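Local coordinates for GrpB family protein (Enterococcus faecalis, PDB 2NRK) that is of unknown function but belongs to the GrpB (UPF0157) family, whose kinship with nucleotidyltransferases suggests that it may act on a nucleotide or similar substrate, at residues V8-P13 / L137-A142; P13-Q18 / L48-I53; K65-Q70 / G88-R93; I76-M81 / R99-H104. One frame throughout, in Å; residues are numbered along the deposited sequence. Where two conformers were deposited one is given.

Contact 1. Residues V8-P13 / L137-A142; sequences VTEYQP and LKKQLA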
loop_
_atom_site.group_PDB
_atom_site.type_symbol
_atom_site.label_atom_id
_atom_site.label_comp_id
_atom_site.label_asym_id
_atom_site.label_seq_id
_atom_site.Cartn_x
_atom_site.Cartn_y
_atom_site.Cartn_z
ATOM N N VAL A 8 4.992 12.459 27.755
ATOM C CA VAL A 8 3.934 11.479 27.473
ATOM C C VAL A 8 2.774 11.582 28.480
ATOM O O VAL A 8 3.003 11.642 29.692
ATOM C CB VAL A 8 4.535 10.048 27.461
ATOM C CG1 VAL A 8 3.465 8.983 27.217
ATOM C CG2 VAL A 8 5.623 9.958 26.402
ATOM N N THR A 9 1.544 11.626 27.970
ATOM C CA THR A 9 0.351 11.601 28.817
ATOM C C THR A 9 -0.456 10.344 28.540
ATOM O O THR A 9 -0.255 9.681 27.525
ATOM C CB THR A 9 -0.562 12.836 28.573
ATOM O OG1 THR A 9 -1.242 12.701 27.311
ATOM C CG2 THR A 9 0.265 14.133 28.582
ATOM N N GLU A 10 -1.368 10.008 29.444
ATOM C CA GLU A 10 -2.349 8.980 29.124
ATOM C C GLU A 10 -3.139 9.455 27.901
ATOM O O GLU A 10 -3.137 10.651 27.571
ATOM C CB GLU A 10 -3.267 8.701 30.315
ATOM C CG GLU A 10 -2.547 8.007 31.493
ATOM C CD GLU A 10 -1.780 6.755 31.093
ATOM O OE1 GLU A 10 -2.353 5.873 30.407
ATOM O OE2 GLU A 10 -0.586 6.645 31.460
ATOM N N TYR A 11 -3.761 8.517 27.209
ATOM C CA TYR A 11 -4.529 8.838 26.007
ATOM C C TYR A 11 -5.534 9.959 26.296
ATOM O O TYR A 11 -6.161 9.978 27.355
ATOM C CB TYR A 11 -5.288 7.597 25.545
ATOM C CG TYR A 11 -6.134 7.857 24.334
ATOM C CD1 TYR A 11 -5.546 7.987 23.077
ATOM C CD2 TYR A 11 -7.519 7.983 24.437
ATOM C CE1 TYR A 11 -6.309 8.245 21.952
ATOM C CE2 TYR A 11 -8.290 8.222 23.320
ATOM C CZ TYR A 11 -7.693 8.374 22.090
ATOM O OH TYR A 11 -8.470 8.602 20.979
ATOM N N GLN A 12 -5.669 10.894 25.355
ATOM C CA GLN A 12 -6.686 11.945 25.460
ATOM C C GLN A 12 -7.711 11.810 24.320
ATOM O O GLN A 12 -7.363 12.016 23.161
ATOM C CB GLN A 12 -6.030 13.329 25.415
ATOM C CG GLN A 12 -5.015 13.583 26.535
ATOM C CD GLN A 12 -4.312 14.929 26.395
ATOM O OE1 GLN A 12 -4.952 15.941 26.100
ATOM N NE2 GLN A 12 -2.990 14.953 26.626
ATOM N N PRO A 13 -8.980 11.462 24.643
ATOM C CA PRO A 13 -9.971 11.353 23.567
ATOM C C PRO A 13 -10.075 12.617 22.733
ATOM O O PRO A 13 -10.456 12.531 21.557
ATOM C CB PRO A 13 -11.307 11.122 24.316
ATOM C CG PRO A 13 -10.931 10.554 25.623
ATOM C CD PRO A 13 -9.551 11.113 25.962
ATOM N N LEU A 137 6.575 1.294 27.452
ATOM C CA LEU A 137 7.934 1.628 27.065
ATOM C C LEU A 137 8.124 3.140 27.007
ATOM O O LEU A 137 9.111 3.662 27.512
ATOM C CB LEU A 137 8.291 0.990 25.725
ATOM C CG LEU A 137 9.604 1.418 25.077
ATOM C CD1 LEU A 137 10.778 1.078 26.017
ATOM C CD2 LEU A 137 9.727 0.702 23.777
ATOM N N LYS A 138 7.175 3.836 26.392
ATOM C CA LYS A 138 7.309 5.289 26.237
ATOM C C LYS A 138 7.318 5.972 27.605
ATOM O O LYS A 138 8.103 6.903 27.839
ATOM C CB LYS A 138 6.203 5.842 25.323
ATOM C CG LYS A 138 6.382 5.457 23.837
ATOM C CD LYS A 138 5.451 6.262 22.903
ATOM C CE LYS A 138 4.075 5.665 22.862
ATOM N NZ LYS A 138 3.092 6.542 22.154
ATOM N N LYS A 139 6.476 5.485 28.522
ATOM C CA LYS A 139 6.395 6.069 29.843
ATOM C C LYS A 139 7.703 5.831 30.587
ATOM O O LYS A 139 8.221 6.746 31.236
ATOM C CB LYS A 139 5.186 5.513 30.614
ATOM C CG LYS A 139 3.861 6.088 30.110
ATOM C CD LYS A 139 2.663 5.702 30.976
ATOM C CE LYS A 139 2.002 4.414 30.522
ATOM N NZ LYS A 139 0.838 4.034 31.398
ATOM N N GLN A 140 8.241 4.613 30.471
ATOM C CA GLN A 140 9.541 4.249 31.051
ATOM C C GLN A 140 10.680 5.116 30.510
ATOM O O GLN A 140 11.538 5.585 31.267
ATOM C CB GLN A 140 9.858 2.773 30.782
ATOM C CG GLN A 140 9.317 1.802 31.821
ATOM C CD GLN A 140 9.522 0.332 31.445
ATOM O OE1 GLN A 140 10.410 -0.025 30.653
ATOM N NE2 GLN A 140 8.691 -0.531 32.019
ATOM N N LEU A 141 10.701 5.306 29.196
ATOM C CA LEU A 141 11.728 6.134 28.554
ATOM C C LEU A 141 11.704 7.574 29.080
ATOM O O LEU A 141 12.747 8.126 29.430
ATOM C CB LEU A 141 11.602 6.120 27.032
ATOM C CG LEU A 141 12.086 4.837 26.365
ATOM C CD1 LEU A 141 11.564 4.767 24.953
ATOM C CD2 LEU A 141 13.619 4.751 26.383
ATOM N N ALA A 142 10.509 8.156 29.153
ATOM C CA ALA A 142 10.328 9.519 29.657
ATOM C C ALA A 142 10.842 9.664 31.089
ATOM O O ALA A 142 11.359 10.722 31.456
ATOM C CB ALA A 142 8.867 9.930 29.568
HETATM O O HOH W 1 -1.351 3.581 29.470
#

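Contact 2. Residues P13-Q18 / L48-I53; sequences PAWVEQ and LAAKPI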
loop_
_atom_site.group_PDB
_atom_site.type_symbol
_atom_site.label_atom_id
_atom_site.label_comp_id
_atom_site.label_asym_id
_atom_site.label_seq_id
_atom_site.Cartn_x
_atom_site.Cartn_y
_atom_site.Cartn_z
ATOM N N PRO A 13 -8.980 11.462 24.643
ATOM C CA PRO A 13 -9.971 11.353 23.567
ATOM C C PRO A 13 -10.075 12.617 22.733
ATOM O O PRO A 13 -10.456 12.531 21.557
ATOM C CB PRO A 13 -11.307 11.122 24.316
ATOM C CG PRO A 13 -10.931 10.554 25.623
ATOM C CD PRO A 13 -9.551 11.113 25.962
ATOM N N ALA A 14 -9.723 13.766 23.322
ATOM C CA ALA A 14 -9.760 15.046 22.633
ATOM C C ALA A 14 -8.802 15.118 21.447
ATOM O O ALA A 14 -8.980 15.977 20.570
ATOM C CB ALA A 14 -9.453 16.189 23.594
ATOM N N TRP A 15 -7.787 14.245 21.422
ATOM C CA TRP A 15 -6.866 14.237 20.291
ATOM C C TRP A 15 -7.611 14.019 18.970
ATOM O O TRP A 15 -7.188 14.502 17.915
ATOM C CB TRP A 15 -5.820 13.132 20.493
ATOM C CG TRP A 15 -4.837 13.470 21.593
ATOM C CD1 TRP A 15 -4.502 14.711 22.059
ATOM C CD2 TRP A 15 -4.028 12.533 22.311
ATOM N NE1 TRP A 15 -3.544 14.599 23.065
ATOM C CE2 TRP A 15 -3.217 13.275 23.211
ATOM C CE3 TRP A 15 -3.884 11.139 22.252
ATOM C CZ2 TRP A 15 -2.323 12.657 24.109
ATOM C CZ3 TRP A 15 -2.973 10.520 23.127
ATOM C CH2 TRP A 15 -2.209 11.286 24.042
ATOM N N VAL A 16 -8.707 13.265 19.030
ATOM C CA VAL A 16 -9.517 13.022 17.827
ATOM C C VAL A 16 -10.160 14.333 17.321
ATOM O O VAL A 16 -10.191 14.576 16.112
ATOM C CB VAL A 16 -10.574 11.924 18.070
ATOM C CG1 VAL A 16 -11.361 11.667 16.780
ATOM C CG2 VAL A 16 -9.851 10.610 18.519
ATOM N N GLU A 17 -10.667 15.136 18.263
ATOM C CA GLU A 17 -11.250 16.460 17.974
ATOM C C GLU A 17 -10.199 17.336 17.320
ATOM O O GLU A 17 -10.440 17.939 16.272
ATOM C CB GLU A 17 -11.722 17.164 19.262
ATOM C CG GLU A 17 -12.500 16.285 20.214
ATOM C CD GLU A 17 -12.937 16.972 21.502
ATOM O OE1 GLU A 17 -12.691 18.189 21.674
ATOM O OE2 GLU A 17 -13.535 16.268 22.344
ATOM N N GLN A 18 -9.030 17.386 17.963
ATOM C CA GLN A 18 -7.894 18.178 17.507
ATOM C C GLN A 18 -7.487 17.772 16.101
ATOM O O GLN A 18 -7.228 18.642 15.262
ATOM C CB GLN A 18 -6.715 18.029 18.475
ATOM C CG GLN A 18 -7.036 18.673 19.819
ATOM C CD GLN A 18 -6.079 18.263 20.926
ATOM O OE1 GLN A 18 -6.474 18.195 22.098
ATOM N NE2 GLN A 18 -4.835 17.993 20.574
ATOM N N LEU A 48 -3.982 4.581 23.726
ATOM C CA LEU A 48 -2.520 4.511 23.767
ATOM C C LEU A 48 -1.959 5.780 24.408
ATOM O O LEU A 48 -2.283 6.886 23.991
ATOM C CB LEU A 48 -1.943 4.342 22.345
ATOM C CG LEU A 48 -0.420 4.338 22.204
ATOM C CD1 LEU A 48 0.269 3.280 23.095
ATOM C CD2 LEU A 48 -0.091 4.120 20.697
ATOM N N ALA A 49 -1.103 5.610 25.421
ATOM C CA ALA A 49 -0.376 6.737 25.997
ATOM C C ALA A 49 0.549 7.348 24.936
ATOM O O ALA A 49 1.144 6.626 24.122
ATOM C CB ALA A 49 0.434 6.290 27.214
ATOM N N ALA A 50 0.696 8.669 24.940
ATOM C CA ALA A 50 1.442 9.329 23.860
ATOM C C ALA A 50 1.843 10.746 24.217
ATOM O O ALA A 50 1.210 11.376 25.036
ATOM C CB ALA A 50 0.581 9.398 22.595
ATOM N N LYS A 51 2.861 11.255 23.542
ATOM C CA LYS A 51 3.103 12.692 23.544
ATOM C C LYS A 51 1.901 13.347 22.862
ATOM O O LYS A 51 1.417 12.829 21.844
ATOM C CB LYS A 51 4.345 13.016 22.748
ATOM C CG LYS A 51 5.593 12.562 23.482
ATOM C CD LYS A 51 6.742 12.358 22.542
ATOM C CE LYS A 51 7.335 13.648 22.031
ATOM N NZ LYS A 51 8.843 13.584 22.202
ATOM N N PRO A 52 1.393 14.448 23.438
ATOM C CA PRO A 52 0.202 15.104 22.875
ATOM C C PRO A 52 0.532 15.959 21.659
ATOM O O PRO A 52 0.343 17.196 21.681
ATOM C CB PRO A 52 -0.293 15.973 24.033
ATOM C CG PRO A 52 0.902 16.285 24.804
ATOM C CD PRO A 52 1.834 15.095 24.693
ATOM N N ILE A 53 1.065 15.303 20.632
ATOM C CA ILE A 53 1.396 15.928 19.358
ATOM C C ILE A 53 0.624 15.131 18.304
ATOM O O ILE A 53 0.801 13.909 18.182
ATOM C CB ILE A 53 2.910 15.827 19.027
ATOM C CG1 ILE A 53 3.742 16.501 20.137
ATOM C CG2 ILE A 53 3.198 16.462 17.678
ATOM C CD1 ILE A 53 5.239 16.313 19.956
HETATM O O HOH W 2 -2.509 18.185 22.057
#

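Contact 3. Residues K65-Q70 / G88-R93; sequences KVDLLQ and GRRYLR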
loop_
_atom_site.group_PDB
_atom_site.type_symbol
_atom_site.label_atom_id
_atom_site.label_comp_id
_atom_site.label_asym_id
_atom_site.label_seq_id
_atom_site.Cartn_x
_atom_site.Cartn_y
_atom_site.Cartn_z
ATOM N N LYS A 65 3.649 20.632 -6.169
ATOM C CA LYS A 65 2.603 21.642 -6.038
ATOM C C LYS A 65 2.392 22.150 -4.600
ATOM O O LYS A 65 1.864 23.255 -4.380
ATOM C CB LYS A 65 1.291 21.095 -6.573
ATOM C CG LYS A 65 1.032 21.437 -8.063
ATOM C CD LYS A 65 -0.309 20.839 -8.497
ATOM C CE LYS A 65 -1.508 21.597 -7.900
ATOM N NZ LYS A 65 -2.796 21.017 -8.408
ATOM N N VAL A 66 2.797 21.348 -3.618
ATOM C CA VAL A 66 2.603 21.721 -2.215
ATOM C C VAL A 66 3.534 22.889 -1.869
ATOM O O VAL A 66 3.211 23.720 -1.023
ATOM C CB VAL A 66 2.814 20.485 -1.280
ATOM C CG1 VAL A 66 2.769 20.867 0.211
ATOM C CG2 VAL A 66 1.747 19.434 -1.581
ATOM N N ASP A 67 4.677 22.954 -2.537
ATOM C CA ASP A 67 5.600 24.084 -2.343
ATOM C C ASP A 67 4.981 25.445 -2.611
ATOM O O ASP A 67 5.375 26.433 -1.988
ATOM C CB ASP A 67 6.870 23.869 -3.166
ATOM C CG ASP A 67 7.619 22.616 -2.730
ATOM O OD1 ASP A 67 7.604 22.281 -1.512
ATOM O OD2 ASP A 67 8.187 21.942 -3.608
ATOM N N LEU A 68 3.994 25.503 -3.502
ATOM C CA LEU A 68 3.312 26.770 -3.799
ATOM C C LEU A 68 2.547 27.296 -2.591
ATOM O O LEU A 68 2.185 28.490 -2.562
ATOM C CB LEU A 68 2.303 26.601 -4.941
ATOM C CG LEU A 68 2.730 26.049 -6.291
ATOM C CD1 LEU A 68 1.523 25.846 -7.205
ATOM C CD2 LEU A 68 3.710 27.007 -6.916
ATOM N N LEU A 69 2.298 26.409 -1.618
ATOM C CA LEU A 69 1.410 26.702 -0.500
ATOM C C LEU A 69 2.198 26.955 0.797
ATOM O O LEU A 69 1.602 27.121 1.873
ATOM C CB LEU A 69 0.436 25.527 -0.305
ATOM C CG LEU A 69 -0.501 25.376 -1.517
ATOM C CD1 LEU A 69 -1.406 24.175 -1.277
ATOM C CD2 LEU A 69 -1.296 26.660 -1.798
ATOM N N GLN A 70 3.528 26.961 0.696
ATOM C CA GLN A 70 4.380 27.106 1.877
ATOM C C GLN A 70 3.901 28.255 2.767
ATOM O O GLN A 70 3.753 28.106 3.978
ATOM C CB GLN A 70 5.844 27.323 1.499
ATOM C CG GLN A 70 6.674 27.959 2.647
ATOM C CD GLN A 70 8.183 27.987 2.399
ATOM O OE1 GLN A 70 8.668 27.552 1.349
ATOM N NE2 GLN A 70 8.932 28.526 3.365
ATOM N N GLY A 88 10.754 12.820 -1.048
ATOM C CA GLY A 88 9.339 12.893 -1.419
ATOM C C GLY A 88 8.378 13.419 -0.372
ATOM O O GLY A 88 7.216 13.632 -0.682
ATOM N N ARG A 89 8.849 13.674 0.847
ATOM C CA ARG A 89 7.967 14.205 1.887
ATOM C C ARG A 89 7.919 15.730 1.832
ATOM O O ARG A 89 8.891 16.370 1.372
ATOM C CB ARG A 89 8.454 13.751 3.273
ATOM C CG ARG A 89 7.536 14.229 4.419
ATOM C CD ARG A 89 7.974 13.611 5.752
ATOM N NE ARG A 89 9.344 14.026 6.140
ATOM C CZ ARG A 89 9.849 13.812 7.360
ATOM N NH1 ARG A 89 9.103 13.194 8.288
ATOM N NH2 ARG A 89 11.087 14.188 7.673
ATOM N N ARG A 90 6.791 16.303 2.246
ATOM C CA ARG A 90 6.803 17.674 2.798
ATOM C C ARG A 90 6.358 17.603 4.236
ATOM O O ARG A 90 5.267 17.108 4.519
ATOM C CB ARG A 90 5.935 18.638 1.986
ATOM C CG ARG A 90 6.428 18.796 0.542
ATOM C CD ARG A 90 7.853 19.405 0.464
ATOM N NE ARG A 90 8.223 19.686 -0.927
ATOM C CZ ARG A 90 8.756 18.798 -1.764
ATOM N NH1 ARG A 90 9.037 17.564 -1.345
ATOM N NH2 ARG A 90 9.043 19.165 -3.042
ATOM N N TYR A 91 7.173 18.140 5.137
ATOM C CA TYR A 91 6.933 17.987 6.551
ATOM C C TYR A 91 6.609 19.380 7.113
ATOM O O TYR A 91 7.291 20.358 6.766
ATOM C CB TYR A 91 8.204 17.436 7.201
ATOM C CG TYR A 91 8.139 17.261 8.705
ATOM C CD1 TYR A 91 7.225 16.382 9.280
ATOM C CD2 TYR A 91 9.040 17.928 9.545
ATOM C CE1 TYR A 91 7.192 16.186 10.688
ATOM C CE2 TYR A 91 9.012 17.738 10.951
ATOM C CZ TYR A 91 8.067 16.879 11.492
ATOM O OH TYR A 91 8.046 16.712 12.872
ATOM N N LEU A 92 5.577 19.451 7.940
ATOM C CA LEU A 92 5.195 20.698 8.622
ATOM C C LEU A 92 5.173 20.438 10.113
ATOM O O LEU A 92 4.730 19.387 10.559
ATOM C CB LEU A 92 3.782 21.159 8.227
ATOM C CG LEU A 92 3.318 21.157 6.763
ATOM C CD1 LEU A 92 1.860 21.582 6.684
ATOM C CD2 LEU A 92 4.164 22.076 5.974
ATOM N N ARG A 93 5.608 21.420 10.886
ATOM C CA ARG A 93 5.490 21.330 12.336
ATOM C C ARG A 93 5.034 22.644 12.900
ATOM O O ARG A 93 5.384 23.733 12.397
ATOM C CB ARG A 93 6.830 20.903 12.977
ATOM C CG ARG A 93 7.934 21.896 12.791
ATOM C CD ARG A 93 9.285 21.286 13.251
ATOM N NE ARG A 93 10.278 22.333 13.207
ATOM C CZ ARG A 93 11.588 22.120 13.297
ATOM N NH1 ARG A 93 12.036 20.876 13.437
ATOM N NH2 ARG A 93 12.415 23.151 13.226
#

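Contact 4. Residues I76-M81 / R99-H104; sequences IGYEYM and RTHHVH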
loop_
_atom_site.group_PDB
_atom_site.type_symbol
_atom_site.label_atom_id
_atom_site.label_comp_id
_atom_site.label_asym_id
_atom_site.label_seq_id
_atom_site.Cartn_x
_atom_site.Cartn_y
_atom_site.Cartn_z
ATOM N N ILE A 76 -0.974 29.836 8.974
ATOM C CA ILE A 76 -1.691 29.137 10.056
ATOM C C ILE A 76 -0.750 28.498 11.098
ATOM O O ILE A 76 -1.138 27.598 11.864
ATOM C CB ILE A 76 -2.785 28.169 9.521
ATOM C CG1 ILE A 76 -2.181 27.009 8.729
ATOM C CG2 ILE A 76 -3.797 28.957 8.661
ATOM C CD1 ILE A 76 -3.169 25.774 8.576
ATOM N N GLY A 77 0.508 28.933 11.088
ATOM C CA GLY A 77 1.405 28.638 12.194
ATOM C C GLY A 77 2.469 27.589 11.973
ATOM O O GLY A 77 3.209 27.294 12.892
ATOM N N TYR A 78 2.505 26.992 10.790
ATOM C CA TYR A 78 3.493 25.960 10.493
ATOM C C TYR A 78 4.864 26.494 10.114
ATOM O O TYR A 78 4.987 27.537 9.444
ATOM C CB TYR A 78 2.992 25.038 9.367
ATOM C CG TYR A 78 1.882 24.122 9.823
ATOM C CD1 TYR A 78 2.169 22.990 10.612
ATOM C CD2 TYR A 78 0.554 24.411 9.511
ATOM C CE1 TYR A 78 1.143 22.134 11.044
ATOM C CE2 TYR A 78 -0.481 23.570 9.961
ATOM C CZ TYR A 78 -0.154 22.431 10.705
ATOM O OH TYR A 78 -1.155 21.586 11.189
ATOM N N GLU A 79 5.896 25.772 10.559
ATOM C CA GLU A 79 7.184 25.814 9.923
ATOM C C GLU A 79 7.161 24.802 8.777
ATOM O O GLU A 79 6.821 23.622 8.972
ATOM C CB GLU A 79 8.291 25.374 10.898
ATOM C CG GLU A 79 8.755 26.326 11.917
ATOM C CD GLU A 79 9.973 25.710 12.641
ATOM O OE1 GLU A 79 9.756 24.894 13.561
ATOM O OE2 GLU A 79 11.112 26.001 12.239
ATOM N N TYR A 80 7.512 25.280 7.594
ATOM C CA TYR A 80 7.488 24.487 6.379
ATOM C C TYR A 80 8.867 23.865 6.189
ATOM O O TYR A 80 9.812 24.560 5.811
ATOM C CB TYR A 80 7.132 25.381 5.196
ATOM C CG TYR A 80 6.832 24.596 3.943
ATOM C CD1 TYR A 80 5.544 24.099 3.710
ATOM C CD2 TYR A 80 7.819 24.372 2.983
ATOM C CE1 TYR A 80 5.246 23.388 2.573
ATOM C CE2 TYR A 80 7.531 23.637 1.814
ATOM C CZ TYR A 80 6.243 23.140 1.645
ATOM O OH TYR A 80 5.957 22.425 0.513
HETATM N N MSE A 81 8.996 22.577 6.496
HETATM C CA MSE A 81 10.335 21.976 6.635
HETATM C C MSE A 81 10.879 21.284 5.374
HETATM O O MSE A 81 12.026 20.805 5.379
HETATM C CB MSE A 81 10.369 20.975 7.819
HETATM C CG MSE A 81 10.052 21.522 9.223
HETATM SE SE MSE A 81 11.116 23.006 9.696
HETATM C CE MSE A 81 12.783 22.121 10.095
ATOM N N ARG A 99 5.148 22.347 20.719
ATOM C CA ARG A 99 4.911 21.403 19.620
ATOM C C ARG A 99 3.542 20.748 19.790
ATOM O O ARG A 99 3.295 20.109 20.823
ATOM C CB ARG A 99 6.006 20.342 19.561
ATOM C CG ARG A 99 6.044 19.598 18.260
ATOM C CD ARG A 99 6.353 20.516 17.048
ATOM N NE ARG A 99 7.689 21.123 17.105
ATOM C CZ ARG A 99 8.823 20.480 16.823
ATOM N NH1 ARG A 99 8.808 19.187 16.462
ATOM N NH2 ARG A 99 9.978 21.133 16.896
ATOM N N THR A 100 2.685 20.872 18.766
ATOM C CA THR A 100 1.314 20.387 18.845
ATOM C C THR A 100 0.873 19.562 17.618
ATOM O O THR A 100 -0.035 18.743 17.732
ATOM C CB THR A 100 0.304 21.556 19.010
ATOM O OG1 THR A 100 0.543 22.560 17.990
ATOM C CG2 THR A 100 0.443 22.189 20.399
ATOM N N HIS A 101 1.434 19.859 16.450
ATOM C CA HIS A 101 0.968 19.226 15.183
ATOM C C HIS A 101 2.173 18.903 14.308
ATOM O O HIS A 101 3.046 19.745 14.121
ATOM C CB HIS A 101 0.033 20.138 14.371
ATOM C CG HIS A 101 -1.192 20.597 15.102
ATOM N ND1 HIS A 101 -1.169 21.603 16.046
ATOM C CD2 HIS A 101 -2.489 20.246 14.963
ATOM C CE1 HIS A 101 -2.397 21.825 16.481
ATOM N NE2 HIS A 101 -3.217 21.001 15.853
ATOM N N HIS A 102 2.233 17.676 13.808
ATOM C CA HIS A 102 3.272 17.259 12.833
ATOM C C HIS A 102 2.505 16.761 11.602
ATOM O O HIS A 102 1.591 15.932 11.736
ATOM C CB HIS A 102 4.103 16.120 13.359
ATOM C CG HIS A 102 5.095 16.536 14.393
ATOM N ND1 HIS A 102 5.748 15.631 15.198
ATOM C CD2 HIS A 102 5.534 17.761 14.759
ATOM C CE1 HIS A 102 6.569 16.279 16.003
ATOM N NE2 HIS A 102 6.464 17.571 15.760
ATOM N N VAL A 103 2.808 17.337 10.447
ATOM C CA VAL A 103 2.086 16.982 9.217
ATOM C C VAL A 103 3.048 16.346 8.248
ATOM O O VAL A 103 4.088 16.931 7.929
ATOM C CB VAL A 103 1.433 18.256 8.589
ATOM C CG1 VAL A 103 0.642 17.892 7.325
ATOM C CG2 VAL A 103 0.525 18.951 9.607
ATOM N N HIS A 104 2.705 15.145 7.776
ATOM C CA HIS A 104 3.615 14.352 6.946
ATOM C C HIS A 104 2.904 14.237 5.602
ATOM O O HIS A 104 1.880 13.539 5.510
ATOM C CB HIS A 104 3.775 12.935 7.527
ATOM C CG HIS A 104 4.155 12.905 8.979
ATOM N ND1 HIS A 104 5.450 12.703 9.406
ATOM C CD2 HIS A 104 3.414 13.090 10.096
ATOM C CE1 HIS A 104 5.484 12.734 10.730
ATOM N NE2 HIS A 104 4.264 12.972 11.175
#

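Contact 1. Residues V8-P13 / L137-A142
E10 and K139 form a salt bridge, with K139 NZ 3.0 Å from E10 OE2 on the syn lone pair of that oxygen. A water closes the bridge on its other side: it donates to E10 OE1 at 2.7 Å and accepts from K139 NZ at 3.0 Å, so both carboxylate oxygens are tied to the one ammonium. E10 starts out pointing away from the helix and reaches back because its chain folds at chi2 (-52°); K139 bends midway, at chi3, and meets it roughly at a right angle. Beside this bridge V8 turns its side chain to the helix. V8 CG1 lies 4.1 Å from K139 CG. The other branch, V8 CG2, stands 4.2 Å from K138 O. K138 leans past V8 into the protein, where its NZ is held by A49 O and S42 OG and makes a cation-pi contact with Y134. Within the loop, Q12 NE2 donates to T9 OG1 at 2.9 Å, and T9 OG1 in turn donates to E10 O, so that T9 OG1 links Q12 to the E10 carbonyl. This is packing of an N-terminal arm, the extended lead-in to helix 14-30, on the last turns of helix 128-142.

Contact 2. Residues P13-Q18 / L48-I53
All the direct contacts between segment 13-18 and the loop 48-53 come from W15, and much of what its indole meets is peptide backbone. The carbonyl oxygen L48 O comes to the edge of the ring, near its plane, 3.8 Å from W15 CZ3, and A50 O approaches obliquely to 3.6 Å from W15 CH2. A50 CB, on the same side of the ring as A50 O, lies 3.7 Å from W15 CH2, so the six-membered end of the indole rests on backbone and the methyl of A50. P52 spans the junction of the two rings, its CB 3.7 Å from W15 NE1 and its CA against CZ2. P52 is the centre of an inverse gamma turn, which swings the chain round beside the indole. The tryptophan has CG beside its own backbone N (chi1 -71°), a setting that sends the ring off the helix into the loop. One turn on, Q18 adds a polar link through a water that accepts from Q18 NE2 at 2.8 Å and donates to P52 O at 3.0 Å. Around the indole, Y11 and T9 of the N-terminal arm and T43 also pack on it, I54 of strand 54-60 touches both W15 and Q18, and helix 128-142 backs the loop through K138 and K139.

Contact 3. Residues K65-Q70 / G88-R93
Charge pairing dominates here: R90 grips D67 side-on, one nitrogen to each carboxylate oxygen. R90 NE donates to D67 OD1 at 2.7 Å and R90 NH2 to D67 OD2 at 3.0 Å. Both oxygens lie in the guanidinium plane and both bonds are nearly straight (167°), while the carboxylate is turned only 17° from that plane. D67 OD1 carries a second bond, to Y80 OH of edge strand 79-80, so the carboxylate is held by three donors, which probably favours its ionised form.

A further hydrogen bond fixes the arginine from behind. R90 NH1 reaches back to the carbonyl oxygen R89 O at 3.0 Å, coming from above the carbonyl plane. The fold of the chain at chi2 (-63°) brings the head group round to lie beside its own strand, and with NE, NH1 and NH2 all engaged its rotation is fixed.

In the fold, strand 54-60 passes through loop 65-70 and helix 70-75 to the edge strand 79-80, a beta-alpha-beta crossover that skips two strands of the sheet, and strand 89-94 is one of those skipped. The salt bridge thus ties the crossover to a strand it passes over.

Apolar packing is thin between the two segments. V66 CG1 sits 4.2 Å from R90 CG, against the aliphatic start of the arginine; V66 also packs on I105, Y80 and F73.

Backbone bonds set the platform on each side. L69 N to V66 O, at 2.9 Å, keeps the loop coiled ahead of helix 70-75, and R90 pairs with I105 of strand 101-107.

Contact 4. Residues I76-M81 / R99-H104
Y78 OH comes to rest against H101 and V103 while its hydrogen bond runs to E22 OE2 on helix 14-30. The hydroxyl oxygen lies 3.7 Å from H101 CB and 3.5 Å from V103 CG2, so the tyrosine reaches a polar partner from within an apolar setting. The ring carbon next to the hydroxyl-bearing one joins in: Y78 CE1 is 3.5 Å from V103 CG2, the methyl approaching obliquely. In V103, chi1 of -178° sets CG2 beside the backbone N, on the branch that faces the tyrosine. The phenol crosses both partners at about a right angle and meets alternate residues of the strand, H101 and V103.

Two short bonds brace the strand's entry. T100 OG1 and H101 ND1 are 2.8 Å apart, and T100 OG1 also bonds to K94 O, where T100 and H101 together face K94 in a classic beta bulge. On the other side of the strand R99 NH1 donates to H102 NE2 at 2.9 Å from 22° off the imidazole plane, the guanidinium lying at the edge of the histidine ring.

Just before Y78, G77 with its positive phi is the C-prime residue of the Schellman motif that ends helix 70-75 and turns the chain into edge strand 79-80. From there Y78 spans strand 89-94, touching L92 and K94, to reach strand 101-107; F73 and L26 flank it from helices 70-75 and 14-30, and F56 and V58 of strand 54-60 back V103.

From the N terminus, segment 8-13 opens contact 1, which closes only at helix 128-142 and so encloses the other three. Contact 2 starts at the shared P13 and shuts the first inner loop at 48-53; it touches contact 1 through the T9 O to A50 N bond. Contacts 3 and 4 come later and cross, their segments alternating. Contact 3 ties the loop before helix 70-75 to strand 89-94, and contact 4 joins the start of edge strand 79-80 to strand 101-107 across it; the salt bridge of R93 and E79 links the two. I53 packs on R99 and H102, linking contacts 2 and 4. Contact 3 lies across the chain's centre, about 29 Å from contact 1 between centres.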